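ATP phosphoribosyltransferase (Thermotoga maritima, PDB 1O63) probably catalyses the first step of histidine biosynthesis, joining ATP to 5-phosphoribose 1-diphosphate to give phosphoribosyl-ATP and diphosphate. Local coordinates at residues 15-20 / 25-30; 77-82 / 190-195; 97-102 / 162-167; 112-117 / 145-150; 179-182 / 188-191. All coordinates share one frame; numbering follows the deposited sequence.

Contact 1. Residues 15-20 / 25-30; sequences KVMTYL and VIFERE
Leu-20 O is gripped by two donors at the end of helix 13-23. The backbone N of Val-25 reaches it at 3.0 Å, and Thr-23 OG1 adds a second hydrogen bond. The contact is a helix-to-strand turn of an alpha/beta domain: helix 13-23 ends, and the chain doubles back toward strand 27-30. The Val-25 N-H points fairly well at the oxygen, with an N-H...O angle of 151°. Val-25 CG2 then lies beside the same carbonyl oxygen and reaches Leu-20 CB at 4.1 Å.

Around this turn the helix face packs on the sheet. Leu-20 touches Leu-5 and Cys-42, and it also meets Phe-191 of helix 185-204. Phe-27 also rests on Cys-42.

One turn earlier, selenomethionine Met-17 bends at both chi2 and chi3. This brings its end methyl over to Phe-27, whose ring it approaches obliquely. The two side chains cross at about a right angle, and Met-17 CE comes within 3.4 Å of Phe-27 CE2.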
# COMPACT_ATOMS: atom_id res chain seq x y z
N LYS A 15 -9.44 -15.69 9.45
CA LYS A 15 -10.86 -16.09 9.29
C LYS A 15 -11.00 -16.96 8.04
O LYS A 15 -11.56 -18.04 8.04
CB LYS A 15 -11.72 -14.84 9.16
CG LYS A 15 -11.88 -13.97 10.39
CD LYS A 15 -12.94 -14.50 11.35
CE LYS A 15 -13.41 -13.40 12.30
NZ LYS A 15 -14.54 -13.88 13.16
N VAL A 16 -10.43 -16.49 6.92
CA VAL A 16 -10.54 -17.27 5.68
C VAL A 16 -9.84 -18.60 5.74
O VAL A 16 -10.38 -19.64 5.32
CB VAL A 16 -10.03 -16.44 4.48
CG1 VAL A 16 -10.00 -17.34 3.25
CG2 VAL A 16 -10.94 -15.24 4.28
N MSE A 17 -8.58 -18.61 6.21
CA MSE A 17 -7.86 -19.90 6.31
C MSE A 17 -8.57 -20.83 7.28
O MSE A 17 -8.64 -22.03 7.04
CB MSE A 17 -6.40 -19.66 6.69
CG MSE A 17 -5.73 -18.74 5.63
SE MSE A 17 -5.59 -19.75 3.97
CE MSE A 17 -4.37 -21.09 4.64
N THR A 18 -9.16 -20.30 8.35
CA THR A 18 -9.94 -21.18 9.24
C THR A 18 -11.16 -21.74 8.55
O THR A 18 -11.48 -22.95 8.71
CB THR A 18 -10.29 -20.42 10.54
OG1 THR A 18 -9.05 -20.32 11.28
CG2 THR A 18 -11.31 -21.13 11.39
N TYR A 19 -11.83 -20.97 7.68
CA TYR A 19 -12.97 -21.52 6.94
C TYR A 19 -12.52 -22.72 6.09
O TYR A 19 -13.20 -23.76 6.08
CB TYR A 19 -13.67 -20.55 6.03
CG TYR A 19 -14.24 -19.28 6.60
CD1 TYR A 19 -14.95 -19.24 7.78
CD2 TYR A 19 -14.08 -18.08 5.90
CE1 TYR A 19 -15.45 -18.05 8.29
CE2 TYR A 19 -14.60 -16.90 6.40
CZ TYR A 19 -15.28 -16.88 7.58
OH TYR A 19 -15.78 -15.68 8.05
N LEU A 20 -11.46 -22.54 5.32
CA LEU A 20 -10.98 -23.63 4.46
C LEU A 20 -10.58 -24.84 5.29
O LEU A 20 -10.76 -25.98 4.86
CB LEU A 20 -9.73 -23.14 3.69
CG LEU A 20 -9.92 -21.88 2.83
CD1 LEU A 20 -8.66 -21.65 2.00
CD2 LEU A 20 -11.14 -22.05 1.92
N VAL A 25 -9.91 -28.70 3.81
CA VAL A 25 -8.64 -28.50 3.10
C VAL A 25 -7.43 -28.80 3.98
O VAL A 25 -7.31 -28.31 5.09
CB VAL A 25 -8.52 -27.08 2.54
CG1 VAL A 25 -7.22 -26.94 1.75
CG2 VAL A 25 -9.70 -26.69 1.69
N ILE A 26 -6.51 -29.60 3.44
CA ILE A 26 -5.28 -29.93 4.16
C ILE A 26 -4.09 -29.55 3.27
O ILE A 26 -4.06 -29.94 2.11
CB ILE A 26 -5.19 -31.44 4.48
CG1 ILE A 26 -6.18 -31.83 5.57
CG2 ILE A 26 -3.76 -31.81 4.88
CD1 ILE A 26 -6.42 -33.30 5.74
N PHE A 27 -3.15 -28.76 3.78
CA PHE A 27 -2.01 -28.39 2.93
C PHE A 27 -0.83 -29.32 3.12
O PHE A 27 -0.43 -29.58 4.25
CB PHE A 27 -1.60 -26.94 3.19
CG PHE A 27 -2.69 -25.94 2.90
CD1 PHE A 27 -3.12 -25.74 1.60
CD2 PHE A 27 -3.29 -25.23 3.93
CE1 PHE A 27 -4.13 -24.85 1.32
CE2 PHE A 27 -4.31 -24.34 3.64
CZ PHE A 27 -4.73 -24.15 2.34
N GLU A 28 -0.24 -29.76 2.01
CA GLU A 28 0.96 -30.61 2.09
C GLU A 28 2.21 -29.74 2.09
O GLU A 28 3.23 -30.13 2.67
CB GLU A 28 0.99 -31.60 0.94
CG GLU A 28 2.31 -32.26 0.65
CD GLU A 28 2.77 -33.28 1.66
OE1 GLU A 28 3.09 -32.92 2.82
OE2 GLU A 28 2.85 -34.48 1.30
N ARG A 29 2.14 -28.60 1.42
CA ARG A 29 3.30 -27.71 1.28
C ARG A 29 2.88 -26.26 1.43
O ARG A 29 1.80 -25.89 0.93
CB ARG A 29 3.94 -27.95 -0.09
CG ARG A 29 5.16 -27.05 -0.37
CD ARG A 29 6.03 -27.69 -1.44
NE ARG A 29 6.49 -26.72 -2.42
CZ ARG A 29 7.61 -26.86 -3.13
NH1 ARG A 29 8.38 -27.93 -2.94
NH2 ARG A 29 7.98 -25.93 -4.00
N GLU A 30 3.64 -25.47 2.16
CA GLU A 30 3.28 -24.09 2.44
C GLU A 30 4.47 -23.13 2.44
O GLU A 30 5.50 -23.39 3.08
CB GLU A 30 2.60 -23.95 3.79
CG GLU A 30 1.25 -24.64 3.95
CD GLU A 30 0.76 -24.54 5.39
OE1 GLU A 30 1.07 -25.45 6.18
OE2 GLU A 30 0.10 -23.54 5.71

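Contact 2. Residues 77-82 / 190-195; sequences IQPFFI and SFLEKL
Leu-192 meets Pro-79 through the end of its side chain and Phe-80 mainly through its backbone O. CB leaves helix 185-204 toward the 77-82 segment. CG is anti to the carbonyl carbon (chi1 -64°), and the fork opens over the proline. At the first branch, CD1 lies 3.8 Å from Pro-79 CB and almost as close to Pro-79 CG. The second branch, CD2, also approaches Pro-79 CG, at 4.2 Å, so both methyls come to the CB-CG edge of the ring, CD1 the closer. CD2 has a further, longer contact with Phe-80 CE2, at 4.4 Å. The leucine and proline cross at about a right angle.

This packing lies on one face of the mixed sheet of the PBP-type alpha/beta fold. Helix 185-204 covers the entry of strand 81-94 there. Ile-61 of strand 61-65 also touches Leu-192, and Val-174 and Val-176 of strand 161-176 touch Pro-79.

Phe-80 reaches the helix by another route. Its CG stands between the backbone N and the carbonyl carbon (chi1 61°), which turns the ring toward the helix. Phe-80 CE2 passes 3.7 Å from Leu-192 O, which lies obliquely to the ring. One turn on, Leu-195 comes to the ring edge, near its plane. Leu-195 CG and CD2 both lie 4.1 Å from Phe-80 CZ.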
# COMPACT_ATOMS: atom_id res chain seq x y z
N ILE A 77 -18.42 -12.26 -9.38
CA ILE A 77 -19.63 -12.81 -8.79
C ILE A 77 -19.47 -13.09 -7.31
O ILE A 77 -18.50 -13.72 -6.89
CB ILE A 77 -19.93 -14.16 -9.51
CG1 ILE A 77 -20.31 -13.85 -10.98
CG2 ILE A 77 -21.00 -14.97 -8.84
CD1 ILE A 77 -20.14 -15.11 -11.83
N GLN A 78 -20.47 -12.71 -6.51
CA GLN A 78 -20.47 -13.01 -5.09
C GLN A 78 -21.54 -14.08 -4.83
O GLN A 78 -22.73 -13.73 -4.92
CB GLN A 78 -20.83 -11.76 -4.25
CG GLN A 78 -19.75 -10.70 -4.21
CD GLN A 78 -20.05 -9.61 -3.17
OE1 GLN A 78 -20.40 -9.90 -2.01
NE2 GLN A 78 -19.92 -8.38 -3.62
N PRO A 79 -21.16 -15.32 -4.60
CA PRO A 79 -22.12 -16.40 -4.50
C PRO A 79 -22.97 -16.28 -3.25
O PRO A 79 -24.13 -16.67 -3.26
CB PRO A 79 -21.29 -17.68 -4.51
CG PRO A 79 -19.92 -17.21 -4.03
CD PRO A 79 -19.77 -15.85 -4.66
N PHE A 80 -22.38 -15.81 -2.15
CA PHE A 80 -23.15 -15.70 -0.91
C PHE A 80 -22.56 -14.66 0.04
O PHE A 80 -21.48 -14.12 -0.19
CB PHE A 80 -23.29 -17.07 -0.25
CG PHE A 80 -22.01 -17.74 0.14
CD1 PHE A 80 -21.43 -17.49 1.38
CD2 PHE A 80 -21.39 -18.65 -0.70
CE1 PHE A 80 -20.26 -18.11 1.76
CE2 PHE A 80 -20.23 -19.28 -0.32
CZ PHE A 80 -19.66 -19.03 0.90
N PHE A 81 -23.26 -14.46 1.15
CA PHE A 81 -22.93 -13.47 2.17
C PHE A 81 -22.17 -14.01 3.36
O PHE A 81 -22.58 -14.96 4.01
CB PHE A 81 -24.29 -12.87 2.64
CG PHE A 81 -24.21 -11.77 3.65
CD1 PHE A 81 -24.16 -12.04 5.01
CD2 PHE A 81 -24.23 -10.44 3.25
CE1 PHE A 81 -24.09 -11.02 5.94
CE2 PHE A 81 -24.19 -9.42 4.17
CZ PHE A 81 -24.11 -9.71 5.53
N ILE A 82 -21.07 -13.36 3.75
CA ILE A 82 -20.31 -13.79 4.94
C ILE A 82 -20.57 -12.80 6.06
O ILE A 82 -20.13 -11.65 6.03
CB ILE A 82 -18.83 -13.93 4.62
CG1 ILE A 82 -18.62 -14.92 3.46
CG2 ILE A 82 -18.05 -14.40 5.86
CD1 ILE A 82 -17.19 -14.95 2.93
N SER A 190 -20.01 -27.02 -6.03
CA SER A 190 -19.89 -27.96 -4.93
C SER A 190 -19.01 -27.44 -3.81
O SER A 190 -19.31 -27.58 -2.61
CB SER A 190 -19.33 -29.30 -5.44
OG SER A 190 -19.13 -30.17 -4.34
N PHE A 191 -17.84 -26.89 -4.17
CA PHE A 191 -16.97 -26.32 -3.14
C PHE A 191 -17.69 -25.17 -2.44
O PHE A 191 -17.69 -25.09 -1.20
CB PHE A 191 -15.64 -25.86 -3.76
CG PHE A 191 -14.77 -25.10 -2.78
CD1 PHE A 191 -13.99 -25.78 -1.87
CD2 PHE A 191 -14.76 -23.72 -2.78
CE1 PHE A 191 -13.20 -25.09 -0.96
CE2 PHE A 191 -13.97 -23.02 -1.88
CZ PHE A 191 -13.19 -23.71 -0.97
N LEU A 192 -18.39 -24.32 -3.18
CA LEU A 192 -19.11 -23.19 -2.58
C LEU A 192 -20.22 -23.65 -1.64
O LEU A 192 -20.54 -22.97 -0.65
CB LEU A 192 -19.67 -22.26 -3.66
CG LEU A 192 -18.62 -21.55 -4.52
CD1 LEU A 192 -19.26 -20.70 -5.60
CD2 LEU A 192 -17.70 -20.73 -3.64
N GLU A 193 -20.83 -24.80 -1.92
CA GLU A 193 -21.85 -25.36 -1.03
C GLU A 193 -21.24 -25.76 0.32
O GLU A 193 -21.79 -25.39 1.35
CB GLU A 193 -22.52 -26.59 -1.62
CG GLU A 193 -23.41 -26.36 -2.81
CD GLU A 193 -24.27 -27.58 -3.14
OE1 GLU A 193 -24.77 -28.23 -2.20
OE2 GLU A 193 -24.43 -27.89 -4.34
N LYS A 194 -20.18 -26.55 0.30
CA LYS A 194 -19.50 -26.92 1.53
C LYS A 194 -19.03 -25.70 2.32
O LYS A 194 -19.16 -25.65 3.54
CB LYS A 194 -18.28 -27.80 1.23
CG LYS A 194 -18.59 -29.12 0.58
CD LYS A 194 -17.32 -29.95 0.39
CE LYS A 194 -16.69 -30.28 1.73
NZ LYS A 194 -16.00 -31.60 1.71
N LEU A 195 -18.46 -24.72 1.62
CA LEU A 195 -17.94 -23.52 2.27
C LEU A 195 -19.02 -22.69 2.92
O LEU A 195 -18.88 -22.28 4.08
CB LEU A 195 -17.14 -22.71 1.25
CG LEU A 195 -16.43 -21.46 1.73
CD1 LEU A 195 -15.31 -21.81 2.69
CD2 LEU A 195 -15.89 -20.67 0.52

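Contact 3. Residues 97-102 / 162-167; sequences RGIPEG and EILDEI
A classic beta bulge in strand 161-176 forms the sheet side of this contact. Leu-164 and Asp-165 both face Leu-91 across the bulge, and the side chain of Leu-164 is turned toward loop 97-102. The contact is small and mainly apolar, with no hydrogen bond across it. Leu-164 CD1 meets Ile-99 CD1 at 3.5 Å, which is tighter than usual for two methyls. The side chains run past each other in opposite directions, and their end methyls do the touching.

The bond from CA to CB of Ile-99 does not aim at the strand, but the chain bends so that its end does. Its torsions, chi1 -38° and chi2 -73°, fold CD1 back toward Leu-164. Next to it, Gly-98 brings its backbone O to Leu-164, 4.3 Å from Leu-164 CD1.

The loop joins strands 81-94 and 104-108 at one end of the domain. Leu-145 of strand 145-150 touches both Ile-99 and Leu-164, joining the pair to another strand of the same sheet. Ile-99 also rests on Leu-91 of strand 81-94 and on Trp-123, just beyond helix 111-121.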
# COMPACT_ATOMS: atom_id res chain seq x y z
N ARG A 97 -14.58 20.15 15.99
CA ARG A 97 -14.46 21.08 14.88
C ARG A 97 -15.63 21.02 13.92
O ARG A 97 -16.24 22.06 13.57
CB ARG A 97 -13.11 20.99 14.18
CG ARG A 97 -12.71 22.30 13.50
CD ARG A 97 -11.40 22.21 12.76
NE ARG A 97 -10.27 21.93 13.62
CZ ARG A 97 -9.08 21.52 13.19
NH1 ARG A 97 -8.09 21.29 14.05
NH2 ARG A 97 -8.89 21.35 11.89
N GLY A 98 -16.00 19.84 13.46
CA GLY A 98 -17.10 19.73 12.50
C GLY A 98 -16.57 19.61 11.07
O GLY A 98 -15.40 19.23 10.87
N ILE A 99 -17.36 20.11 10.14
CA ILE A 99 -17.05 20.10 8.71
C ILE A 99 -16.97 21.54 8.20
O ILE A 99 -17.91 22.32 8.40
CB ILE A 99 -18.22 19.44 7.92
CG1 ILE A 99 -18.83 18.26 8.65
CG2 ILE A 99 -17.78 19.09 6.51
CD1 ILE A 99 -18.03 17.00 8.70
N PRO A 100 -15.88 21.93 7.56
CA PRO A 100 -15.77 23.26 6.97
C PRO A 100 -16.90 23.48 5.96
O PRO A 100 -17.36 22.53 5.32
CB PRO A 100 -14.43 23.25 6.27
CG PRO A 100 -13.66 22.13 6.88
CD PRO A 100 -14.69 21.09 7.27
N GLU A 101 -17.32 24.72 5.78
CA GLU A 101 -18.41 25.06 4.88
C GLU A 101 -18.00 25.06 3.42
O GLU A 101 -18.80 24.75 2.54
CB GLU A 101 -18.97 26.45 5.27
CG GLU A 101 -19.87 26.38 6.50
CD GLU A 101 -20.66 27.66 6.71
OE1 GLU A 101 -20.12 28.76 6.46
OE2 GLU A 101 -21.84 27.58 7.12
N GLY A 102 -16.74 25.36 3.13
CA GLY A 102 -16.26 25.41 1.76
C GLY A 102 -15.75 24.05 1.29
O GLY A 102 -16.30 23.00 1.62
N GLU A 162 -12.89 12.47 16.13
CA GLU A 162 -14.23 11.97 16.43
C GLU A 162 -14.83 11.35 15.16
O GLU A 162 -14.58 11.87 14.07
CB GLU A 162 -15.12 13.15 16.87
CG GLU A 162 -16.57 13.05 16.59
CD GLU A 162 -17.45 14.15 17.12
OE1 GLU A 162 -17.17 15.35 16.91
OE2 GLU A 162 -18.50 13.82 17.75
N ILE A 163 -15.71 10.38 15.35
CA ILE A 163 -16.42 9.78 14.22
C ILE A 163 -17.61 10.65 13.83
O ILE A 163 -18.57 10.82 14.58
CB ILE A 163 -16.90 8.35 14.55
CG1 ILE A 163 -15.70 7.41 14.68
CG2 ILE A 163 -17.86 7.89 13.47
CD1 ILE A 163 -16.06 6.03 15.25
N LEU A 164 -17.53 11.26 12.65
CA LEU A 164 -18.58 12.16 12.19
C LEU A 164 -19.67 11.44 11.42
O LEU A 164 -20.77 12.00 11.28
CB LEU A 164 -17.99 13.27 11.30
CG LEU A 164 -16.72 13.93 11.87
CD1 LEU A 164 -16.22 15.02 10.93
CD2 LEU A 164 -16.96 14.48 13.26
N ASP A 165 -19.36 10.26 10.84
CA ASP A 165 -20.36 9.54 10.07
C ASP A 165 -19.86 8.11 9.78
O ASP A 165 -18.67 7.89 9.53
CB ASP A 165 -20.66 10.25 8.75
CG ASP A 165 -21.98 9.92 8.10
OD1 ASP A 165 -22.85 9.29 8.74
OD2 ASP A 165 -22.19 10.31 6.91
N GLU A 166 -20.82 7.19 9.75
CA GLU A 166 -20.50 5.79 9.43
C GLU A 166 -20.77 5.60 7.95
O GLU A 166 -21.88 5.86 7.50
CB GLU A 166 -21.40 4.89 10.27
CG GLU A 166 -21.34 5.13 11.77
CD GLU A 166 -20.26 4.29 12.45
OE1 GLU A 166 -19.92 4.56 13.62
OE2 GLU A 166 -19.75 3.36 11.78
N ILE A 167 -19.76 5.25 7.14
CA ILE A 167 -20.04 5.18 5.68
C ILE A 167 -20.52 3.80 5.29
O ILE A 167 -21.35 3.64 4.41
CB ILE A 167 -18.82 5.62 4.87
CG1 ILE A 167 -18.40 7.04 5.28
CG2 ILE A 167 -19.14 5.55 3.38
CD1 ILE A 167 -17.11 7.52 4.68

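Contact 4. Residues 112-117 / 145-150; sequences NVTQRY and LIVDIT
Val-147 sends both its methyls to helix 111-121, and they make up the better-packed part of this contact. Val-147 CG2 sits against Thr-114, 4.1 Å from its CB. Val-147 CG1 faces Val-113 CG1 at 4.2 Å. Val-147 CG1 is anti to the backbone N (chi1 163°), which spreads the two branches over neighbouring helix residues. All three residues are buried. The spacing is ordinary van der Waals contact, with no hydrogen bond across the segments. Ile-106 of strand 104-108 touches both Thr-114 and Val-147 and fills in beside them.

The other side of the helix is looser. Asn-112 and Arg-116 are exposed and do not meet strand 145-150. Arg-116 NH1 instead bonds Leu-70 O. Tyr-117 points its CB toward the strand but stays 5.0 Å away, and its side chain touches Leu-91.

Strand 104-108, helix 111-121 and strand 125-129 form a beta-alpha-beta unit. Its helix packs over strand 145-150, the parallel neighbour of 104-108, as in the alpha/beta domains of PBP-type proteins.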
# COMPACT_ATOMS: atom_id res chain seq x y z
N ASN A 112 -11.71 6.48 -4.13
CA ASN A 112 -12.99 6.33 -4.83
C ASN A 112 -14.15 6.30 -3.84
O ASN A 112 -15.20 6.89 -4.06
CB ASN A 112 -13.01 5.09 -5.73
CG ASN A 112 -11.97 5.19 -6.84
OD1 ASN A 112 -11.70 6.28 -7.33
ND2 ASN A 112 -11.35 4.06 -7.18
N VAL A 113 -13.97 5.49 -2.77
CA VAL A 113 -14.96 5.49 -1.68
C VAL A 113 -15.22 6.92 -1.19
O VAL A 113 -16.35 7.34 -1.03
CB VAL A 113 -14.42 4.65 -0.50
CG1 VAL A 113 -15.11 5.02 0.80
CG2 VAL A 113 -14.64 3.16 -0.84
N THR A 114 -14.15 7.68 -0.94
CA THR A 114 -14.30 9.05 -0.43
C THR A 114 -14.98 9.93 -1.48
O THR A 114 -15.93 10.66 -1.16
CB THR A 114 -13.02 9.72 0.05
OG1 THR A 114 -13.29 11.15 0.27
CG2 THR A 114 -11.90 9.68 -0.95
N GLN A 115 -14.59 9.79 -2.75
CA GLN A 115 -15.25 10.59 -3.79
C GLN A 115 -16.74 10.26 -3.85
O GLN A 115 -17.58 11.17 -3.94
CB GLN A 115 -14.59 10.36 -5.14
CG GLN A 115 -15.39 10.91 -6.33
CD GLN A 115 -15.35 12.42 -6.37
OE1 GLN A 115 -14.47 13.03 -5.76
NE2 GLN A 115 -16.30 13.04 -7.06
N ARG A 116 -17.09 8.97 -3.74
CA ARG A 116 -18.50 8.58 -3.76
C ARG A 116 -19.26 9.19 -2.59
O ARG A 116 -20.44 9.55 -2.68
CB ARG A 116 -18.62 7.05 -3.74
CG ARG A 116 -19.98 6.49 -4.10
CD ARG A 116 -19.95 4.97 -4.25
NE ARG A 116 -19.03 4.59 -5.30
CZ ARG A 116 -17.91 3.90 -5.17
NH1 ARG A 116 -17.54 3.43 -3.99
NH2 ARG A 116 -17.18 3.67 -6.26
N TYR A 117 -18.61 9.22 -1.42
CA TYR A 117 -19.19 9.81 -0.23
C TYR A 117 -19.46 11.28 -0.46
O TYR A 117 -20.63 11.73 -0.40
CB TYR A 117 -18.33 9.53 1.00
CG TYR A 117 -18.94 10.11 2.27
CD1 TYR A 117 -18.46 11.30 2.80
CD2 TYR A 117 -20.07 9.52 2.84
CE1 TYR A 117 -19.05 11.86 3.93
CE2 TYR A 117 -20.66 10.05 3.96
CZ TYR A 117 -20.13 11.22 4.50
OH TYR A 117 -20.71 11.77 5.64
N LEU A 145 -10.42 16.52 7.35
CA LEU A 145 -11.13 15.32 7.68
C LEU A 145 -10.40 14.09 7.08
O LEU A 145 -9.55 14.23 6.23
CB LEU A 145 -12.55 15.29 7.05
CG LEU A 145 -13.50 16.44 7.36
CD1 LEU A 145 -14.67 16.49 6.37
CD2 LEU A 145 -14.03 16.39 8.78
N ILE A 146 -10.77 12.92 7.61
CA ILE A 146 -10.26 11.69 7.00
C ILE A 146 -11.42 10.74 6.73
O ILE A 146 -12.49 10.91 7.32
CB ILE A 146 -9.23 10.95 7.86
CG1 ILE A 146 -9.90 10.47 9.14
CG2 ILE A 146 -7.99 11.82 8.10
CD1 ILE A 146 -9.04 9.65 10.08
N VAL A 147 -11.19 9.82 5.80
CA VAL A 147 -12.14 8.71 5.59
C VAL A 147 -11.28 7.46 5.80
O VAL A 147 -10.30 7.30 5.08
CB VAL A 147 -12.81 8.70 4.23
CG1 VAL A 147 -13.45 7.35 3.93
CG2 VAL A 147 -13.84 9.81 4.09
N ASP A 148 -11.54 6.71 6.86
CA ASP A 148 -10.65 5.57 7.16
C ASP A 148 -11.39 4.48 7.91
O ASP A 148 -12.52 4.66 8.37
CB ASP A 148 -9.45 6.05 7.99
CG ASP A 148 -8.25 5.13 7.93
OD1 ASP A 148 -8.24 4.18 7.13
OD2 ASP A 148 -7.29 5.36 8.70
N ILE A 149 -10.72 3.35 8.08
CA ILE A 149 -11.29 2.21 8.78
C ILE A 149 -10.93 2.31 10.28
O ILE A 149 -9.82 2.71 10.62
CB ILE A 149 -10.69 0.89 8.27
CG1 ILE A 149 -10.99 0.65 6.78
CG2 ILE A 149 -11.14 -0.31 9.10
CD1 ILE A 149 -10.23 -0.62 6.31
N THR A 150 -11.86 1.90 11.10
CA THR A 150 -11.76 1.79 12.53
C THR A 150 -12.49 0.52 12.97
O THR A 150 -13.44 0.09 12.32
CB THR A 150 -12.41 3.01 13.25
OG1 THR A 150 -12.20 2.90 14.66
CG2 THR A 150 -13.91 3.04 13.01

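Contact 5. Residues 179-182 / 188-191; sequences VSYR and VVSF
Two consecutive helices, 178-183 and 185-204, follow the long strand 161-176 and pack on each other where the chain turns between them. Tyr-181 carries the contact. Val-188 CG1 lies over one face of its ring, 4.2 Å from the ring centroid and 16° off the ring normal. This is a CH-pi contact, displaced toward the rim, and the nearest ring carbon is Tyr-181 CE1. Val-189 comes to the same ring from its edge. Its CG2 is near the ring plane, 3.6 Å from Tyr-181 CE1 and 4.2 Å from Tyr-181 OH. The ring is thus met on a face and on an edge by successive residues of one helix, and it crosses each valine at about a right angle.

In this PBP-type alpha/beta fold, helix 185-204 goes on to pack against the sheet, while short helix 178-183 links it to the end of strand 161-176. Ile-77, in the loop before strand 81-94, also touches the tyrosine.

Chi1 of Tyr-181 is -127°, well off a staggered value, and this swings the ring across to the second helix. The other branch of Val-188, CG2, lies 3.8 Å from Ser-180 O. Ser-180 OG is engaged away from the valines, in a hydrogen bond with Asp-60 OD1. Val-188 also rests on Leu-3, near the start of the chain.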
# COMPACT_ATOMS: atom_id res chain seq x y z
N VAL A 179 -15.41 -16.80 -15.51
CA VAL A 179 -15.01 -17.86 -16.44
C VAL A 179 -14.91 -19.20 -15.74
O VAL A 179 -15.32 -20.24 -16.28
CB VAL A 179 -13.65 -17.54 -17.10
CG1 VAL A 179 -13.16 -18.72 -17.90
CG2 VAL A 179 -13.76 -16.30 -17.97
N SER A 180 -14.40 -19.21 -14.50
CA SER A 180 -14.26 -20.41 -13.70
C SER A 180 -15.63 -21.05 -13.42
O SER A 180 -15.78 -22.26 -13.35
CB SER A 180 -13.60 -20.12 -12.34
OG SER A 180 -12.25 -19.76 -12.54
N TYR A 181 -16.63 -20.17 -13.33
CA TYR A 181 -18.01 -20.58 -13.16
C TYR A 181 -18.53 -21.27 -14.41
O TYR A 181 -19.47 -22.08 -14.38
CB TYR A 181 -18.85 -19.37 -12.75
CG TYR A 181 -19.66 -19.60 -11.48
CD1 TYR A 181 -20.29 -20.82 -11.28
CD2 TYR A 181 -19.83 -18.61 -10.53
CE1 TYR A 181 -21.03 -21.06 -10.14
CE2 TYR A 181 -20.59 -18.84 -9.39
CZ TYR A 181 -21.20 -20.05 -9.21
OH TYR A 181 -21.98 -20.31 -8.10
N ARG A 182 -17.90 -20.99 -15.54
CA ARG A 182 -18.22 -21.65 -16.82
C ARG A 182 -17.40 -22.95 -16.90
O ARG A 182 -17.94 -24.04 -16.66
CB ARG A 182 -17.94 -20.71 -17.97
CG ARG A 182 -17.75 -21.21 -19.36
CD ARG A 182 -17.83 -20.10 -20.41
NE ARG A 182 -16.63 -19.30 -20.51
CZ ARG A 182 -15.58 -19.56 -21.28
NH1 ARG A 182 -14.52 -18.76 -21.30
NH2 ARG A 182 -15.58 -20.62 -22.06
N VAL A 188 -16.83 -25.88 -8.78
CA VAL A 188 -17.00 -24.61 -8.05
C VAL A 188 -18.26 -24.63 -7.19
O VAL A 188 -18.25 -24.35 -5.99
CB VAL A 188 -17.07 -23.45 -9.05
CG1 VAL A 188 -17.61 -22.18 -8.40
CG2 VAL A 188 -15.67 -23.20 -9.64
N VAL A 189 -19.39 -24.95 -7.83
CA VAL A 189 -20.67 -24.98 -7.15
C VAL A 189 -20.61 -25.83 -5.90
O VAL A 189 -21.10 -25.45 -4.84
CB VAL A 189 -21.79 -25.44 -8.09
CG1 VAL A 189 -23.05 -25.83 -7.31
CG2 VAL A 189 -22.12 -24.36 -9.10
N SER A 190 -20.01 -27.02 -6.03
CA SER A 190 -19.89 -27.96 -4.93
C SER A 190 -19.01 -27.44 -3.81
O SER A 190 -19.31 -27.58 -2.61
CB SER A 190 -19.33 -29.30 -5.44
OG SER A 190 -19.13 -30.17 -4.34
N PHE A 191 -17.84 -26.89 -4.17
CA PHE A 191 -16.97 -26.32 -3.14
C PHE A 191 -17.69 -25.17 -2.44
O PHE A 191 -17.69 -25.09 -1.20
CB PHE A 191 -15.64 -25.86 -3.76
CG PHE A 191 -14.77 -25.10 -2.78
CD1 PHE A 191 -13.99 -25.78 -1.87
CD2 PHE A 191 -14.76 -23.72 -2.78
CE1 PHE A 191 -13.20 -25.09 -0.96
CE2 PHE A 191 -13.97 -23.02 -1.88
CZ PHE A 191 -13.19 -23.71 -0.97

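Contacts 1, 2 and 5 form one group on the first lobe, and contacts 3 and 4 another on the second. Helix 185-204 ties the first group together. Contacts 2 and 5 share Ser-190 and Phe-191, with centres about 10 Å apart, and Leu-192 CD1 lies 3.7 Å from Tyr-181 OH. Contact 1 joins through Leu-20 CD2 and Phe-191 CZ, 3.9 Å apart. In the second group, centres of contacts 3 and 4 are about 11 Å apart, and Ile-167 CD1 reaches Val-147 CG1 at 3.7 Å. Centres of contacts 2 and 3 are about 38 Å apart, bridged by long strands 81-94 and 161-176. The active site probably lies between the lobes, as in relatives.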